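Local structure of DNA-binding protein HU (Anabaena sp., 1P78) at residues C[55-60]-C[68-73]. The protein binds and wraps DNA as a histone-like homodimer, stabilising it against denaturation under extreme conditions, and is essential for heterocyst differentiation. Sequence-based numbering, arbitrary orientation.
With nucleotides of chain B; nucleotides of chain A.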
loop_
_atom_site.group_PDB
_atom_site.type_symbol
_atom_site.label_atom_id
_atom_site.label_comp_id
_atom_site.label_asym_id
_atom_site.label_seq_id
_atom_site.Cartn_x
_atom_site.Cartn_y
_atom_site.Cartn_z
ATOM N N ARG C 55 7.182 -16.401 -3.371
ATOM C CA ARG C 55 8.619 -16.326 -3.097
ATOM C C ARG C 55 9.194 -17.733 -3.029
ATOM O O ARG C 55 8.718 -18.565 -2.232
ATOM C CB ARG C 55 8.860 -15.606 -1.778
ATOM C CG ARG C 55 8.493 -14.123 -1.782
ATOM C CD ARG C 55 9.602 -13.292 -2.359
ATOM N NE ARG C 55 9.313 -11.865 -2.446
ATOM C CZ ARG C 55 8.690 -11.288 -3.475
ATOM N NH1 ARG C 55 8.250 -12.003 -4.516
ATOM N NH2 ARG C 55 8.505 -9.981 -3.444
ATOM N N LYS C 56 10.187 -17.999 -3.879
ATOM C CA LYS C 56 10.857 -19.293 -3.943
ATOM C C LYS C 56 11.727 -19.534 -2.701
ATOM O O LYS C 56 12.171 -18.576 -2.043
ATOM C CB LYS C 56 11.759 -19.357 -5.181
ATOM C CG LYS C 56 11.063 -19.691 -6.463
ATOM C CD LYS C 56 12.084 -19.848 -7.577
ATOM C CE LYS C 56 11.412 -20.095 -8.967
ATOM N NZ LYS C 56 10.016 -19.510 -9.071
ATOM N N ALA C 57 11.975 -20.806 -2.381
ATOM C CA ALA C 57 12.979 -21.130 -1.364
ATOM C C ALA C 57 14.301 -20.462 -1.793
ATOM O O ALA C 57 14.609 -20.386 -2.985
ATOM C CB ALA C 57 13.164 -22.657 -1.220
ATOM N N ARG C 58 15.074 -19.972 -0.829
ATOM C CA ARG C 58 16.378 -19.428 -1.163
ATOM C C ARG C 58 17.361 -19.729 -0.063
ATOM O O ARG C 58 16.984 -19.817 1.107
ATOM C CB ARG C 58 16.333 -17.931 -1.424
ATOM C CG ARG C 58 15.636 -17.122 -0.386
ATOM C CD ARG C 58 15.254 -15.732 -0.891
ATOM N NE ARG C 58 14.645 -14.910 0.167
ATOM C CZ ARG C 58 15.337 -14.261 1.118
ATOM N NH1 ARG C 58 16.666 -14.349 1.130
ATOM N NH2 ARG C 58 14.710 -13.515 2.051
ATOM N N GLU C 59 18.622 -19.876 -0.440
ATOM C CA GLU C 59 19.623 -20.175 0.564
ATOM C C GLU C 59 19.988 -18.927 1.367
ATOM O O GLU C 59 20.125 -17.859 0.814
ATOM C CB GLU C 59 20.845 -20.839 -0.060
ATOM C CG GLU C 59 20.658 -22.346 -0.170
ATOM C CD GLU C 59 21.824 -23.036 -0.833
ATOM O OE1 GLU C 59 23.005 -22.767 -0.465
ATOM O OE2 GLU C 59 21.552 -23.848 -1.734
ATOM N N GLY C 60 20.073 -19.084 2.678
ATOM C CA GLY C 60 20.557 -18.051 3.566
ATOM C C GLY C 60 21.686 -18.589 4.405
ATOM O O GLY C 60 22.276 -19.633 4.080
ATOM N N LYS C 68 25.306 -22.696 6.148
ATOM C CA LYS C 68 24.313 -22.437 5.123
ATOM C C LYS C 68 22.995 -23.068 5.546
ATOM O O LYS C 68 22.992 -24.137 6.165
ATOM C CB LYS C 68 24.762 -23.019 3.791
ATOM C CG LYS C 68 24.255 -22.253 2.573
ATOM C CD LYS C 68 24.941 -20.869 2.483
ATOM C CE LYS C 68 24.362 -20.010 1.351
ATOM N NZ LYS C 68 24.799 -20.598 0.055
ATOM N N MET C 69 21.887 -22.401 5.234
ATOM C CA MET C 69 20.548 -22.964 5.447
ATOM C C MET C 69 19.566 -22.609 4.316
ATOM O O MET C 69 19.879 -21.785 3.456
ATOM C CB MET C 69 19.990 -22.562 6.827
ATOM C CG MET C 69 20.205 -21.104 7.227
ATOM S SD MET C 69 19.070 -20.081 6.260
ATOM C CE MET C 69 17.467 -20.607 7.049
ATOM N N GLU C 70 18.380 -23.230 4.300
ATOM C CA GLU C 70 17.371 -22.883 3.286
ATOM C C GLU C 70 16.185 -22.089 3.862
ATOM O O GLU C 70 15.522 -22.506 4.789
ATOM C CB GLU C 70 16.889 -24.132 2.494
ATOM C CG GLU C 70 16.061 -23.741 1.265
ATOM C CD GLU C 70 15.667 -24.901 0.345
ATOM O OE1 GLU C 70 14.688 -25.643 0.634
ATOM O OE2 GLU C 70 16.332 -25.053 -0.706
ATOM N N ILE C 71 15.931 -20.927 3.298
ATOM C CA ILE C 71 14.746 -20.169 3.640
ATOM C C ILE C 71 13.605 -20.722 2.788
ATOM O O ILE C 71 13.658 -20.641 1.548
ATOM C CB ILE C 71 14.964 -18.683 3.361
ATOM C CG1 ILE C 71 16.195 -18.194 4.102
ATOM C CG2 ILE C 71 13.732 -17.876 3.786
ATOM C CD1 ILE C 71 16.544 -16.760 3.825
ATOM N N PRO C 72 12.597 -21.306 3.432
ATOM C CA PRO C 72 11.528 -21.982 2.674
ATOM C C PRO C 72 10.742 -20.987 1.852
ATOM O O PRO C 72 10.738 -19.816 2.180
ATOM C CB PRO C 72 10.650 -22.643 3.760
ATOM C CG PRO C 72 10.928 -21.845 5.000
ATOM C CD PRO C 72 12.378 -21.355 4.893
ATOM N N ALA C 73 10.128 -21.466 0.779
ATOM C CA ALA C 73 9.263 -20.663 -0.072
ATOM C C ALA C 73 8.159 -19.991 0.741
ATOM O O ALA C 73 7.687 -20.539 1.718
ATOM C CB ALA C 73 8.632 -21.566 -1.081
ATOM P P DG B 14 11.409 -9.825 5.784
ATOM O OP1 DG B 14 10.060 -10.400 5.989
ATOM O OP2 DG B 14 11.872 -8.671 6.612
ATOM O "O5'" DG B 14 12.456 -11.043 5.897
ATOM C "C5'" DG B 14 12.286 -12.211 5.062
ATOM C "C4'" DG B 14 13.520 -13.069 5.148
ATOM O "O4'" DG B 14 14.615 -12.415 4.460
ATOM C "C3'" DG B 14 13.981 -13.291 6.576
ATOM O "O3'" DG B 14 14.012 -14.669 6.819
ATOM C "C2'" DG B 14 15.368 -12.672 6.646
ATOM C "C1'" DG B 14 15.797 -12.650 5.189
ATOM N N9 DG B 14 16.785 -11.624 4.870
ATOM C C8 DG B 14 16.773 -10.302 5.260
ATOM N N7 DG B 14 17.791 -9.611 4.811
ATOM C C5 DG B 14 18.540 -10.529 4.073
ATOM C C6 DG B 14 19.760 -10.374 3.357
ATOM O O6 DG B 14 20.463 -9.373 3.229
ATOM N N1 DG B 14 20.196 -11.546 2.757
ATOM C C2 DG B 14 19.498 -12.740 2.840
ATOM N N2 DG B 14 20.049 -13.772 2.208
ATOM N N3 DG B 14 18.350 -12.914 3.509
ATOM C C4 DG B 14 17.925 -11.774 4.105
ATOM P P DT A 11 12.386 -15.628 -6.860
ATOM O OP1 DT A 11 11.018 -16.060 -6.449
ATOM O OP2 DT A 11 12.873 -15.999 -8.219
ATOM O "O5'" DT A 11 12.643 -14.020 -6.734
ATOM C "C5'" DT A 11 12.134 -13.378 -5.576
ATOM C "C4'" DT A 11 12.292 -11.878 -5.545
ATOM O "O4'" DT A 11 13.684 -11.572 -5.577
ATOM C "C3'" DT A 11 11.682 -11.111 -6.717
ATOM O "O3'" DT A 11 10.447 -10.529 -6.314
ATOM C "C2'" DT A 11 12.692 -10.009 -7.015
ATOM C "C1'" DT A 11 13.814 -10.232 -6.015
ATOM N N1 DT A 11 15.189 -10.093 -6.570
ATOM C C2 DT A 11 15.951 -8.941 -6.317
ATOM O O2 DT A 11 15.605 -7.955 -5.675
ATOM N N3 DT A 11 17.191 -8.984 -6.890
ATOM C C4 DT A 11 17.738 -10.008 -7.650
ATOM O O4 DT A 11 18.877 -9.911 -8.078
ATOM C C5 DT A 11 16.901 -11.176 -7.886
ATOM C C7 DT A 11 17.371 -12.367 -8.723
ATOM C C6 DT A 11 15.681 -11.158 -7.316
ATOM P P DA A 9 24.818 -17.566 -2.755
ATOM O OP1 DA A 9 24.796 -18.921 -2.143
ATOM O OP2 DA A 9 25.488 -17.292 -4.057
ATOM O "O5'" DA A 9 23.291 -17.163 -2.999
ATOM C "C5'" DA A 9 22.265 -17.661 -2.110
ATOM C "C4'" DA A 9 20.945 -17.068 -2.572
ATOM O "O4'" DA A 9 20.803 -15.737 -2.007
ATOM C "C3'" DA A 9 20.823 -16.897 -4.086
ATOM O "O3'" DA A 9 19.466 -17.121 -4.433
ATOM C "C2'" DA A 9 21.235 -15.447 -4.291
ATOM C "C1'" DA A 9 20.547 -14.835 -3.083
ATOM N N9 DA A 9 20.919 -13.460 -2.694
ATOM C C8 DA A 9 21.972 -12.691 -3.088
ATOM N N7 DA A 9 22.006 -11.498 -2.511
ATOM C C5 DA A 9 20.892 -11.494 -1.690
ATOM C C6 DA A 9 20.321 -10.549 -0.811
ATOM N N6 DA A 9 20.832 -9.357 -0.605
ATOM N N1 DA A 9 19.186 -10.861 -0.132
ATOM C C2 DA A 9 18.652 -12.065 -0.316
ATOM N N3 DA A 9 19.097 -13.034 -1.123
ATOM C C4 DA A 9 20.221 -12.694 -1.784
HETATM O O HOH W 1 11.352 -17.602 0.482
#
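The R58 guanidinium carries CD1 of I71 over one face, near its rim, with R58 NH1 3.6 Å from that methyl, while its edge meets the sugar of DG14 of chain B. There R58 NH2 makes a short but poorly angled, weak hydrogen bond to O4' of DG14, nearly in the guanidinium plane, and NH1 lies 3.4 Å from C2 of DA9 of chain A. The R55 side chain bends at chi2 (-83°), and its guanidinium has O3' of DT11 of chain A over one face. R58 and I71 share the DNA-facing side of the ribbon with M69, whose SD lies 3.5 Å from the carbonyl carbon of G60. The strands pair antiparallel: R58 and I71 exchange two backbone hydrogen bonds, as do G60 and M69, with E59 and E70 forming the non-hydrogen-bonded pair between them. E59 and E70 project from the opposite face; the K68 chain, kinked at chi2 and chi4, passes the G60 carbonyl and crosses E59 at about a right angle. K68 NZ forms a 2.9 Å salt bridge to E59 OE1, approaching on its anti side, and a 2.8 Å hydrogen bond to OP1 of DA9. A methionine in place of K68 would probably leave the E59 carboxylate and the DA9 phosphate, two negative groups, without the cation between them. Past A57 regular pairing gives way to a water donating to both K56 O and P72 O, while A73 CB packs 3.2 Å from R55 O. The two segments form the outer part of the hairpin made by strands 48-61 and 68-81, the long DNA-binding beta arm of the HU fold; R55 bonds through its backbone to T74 as the ribbon resumes toward the helical body.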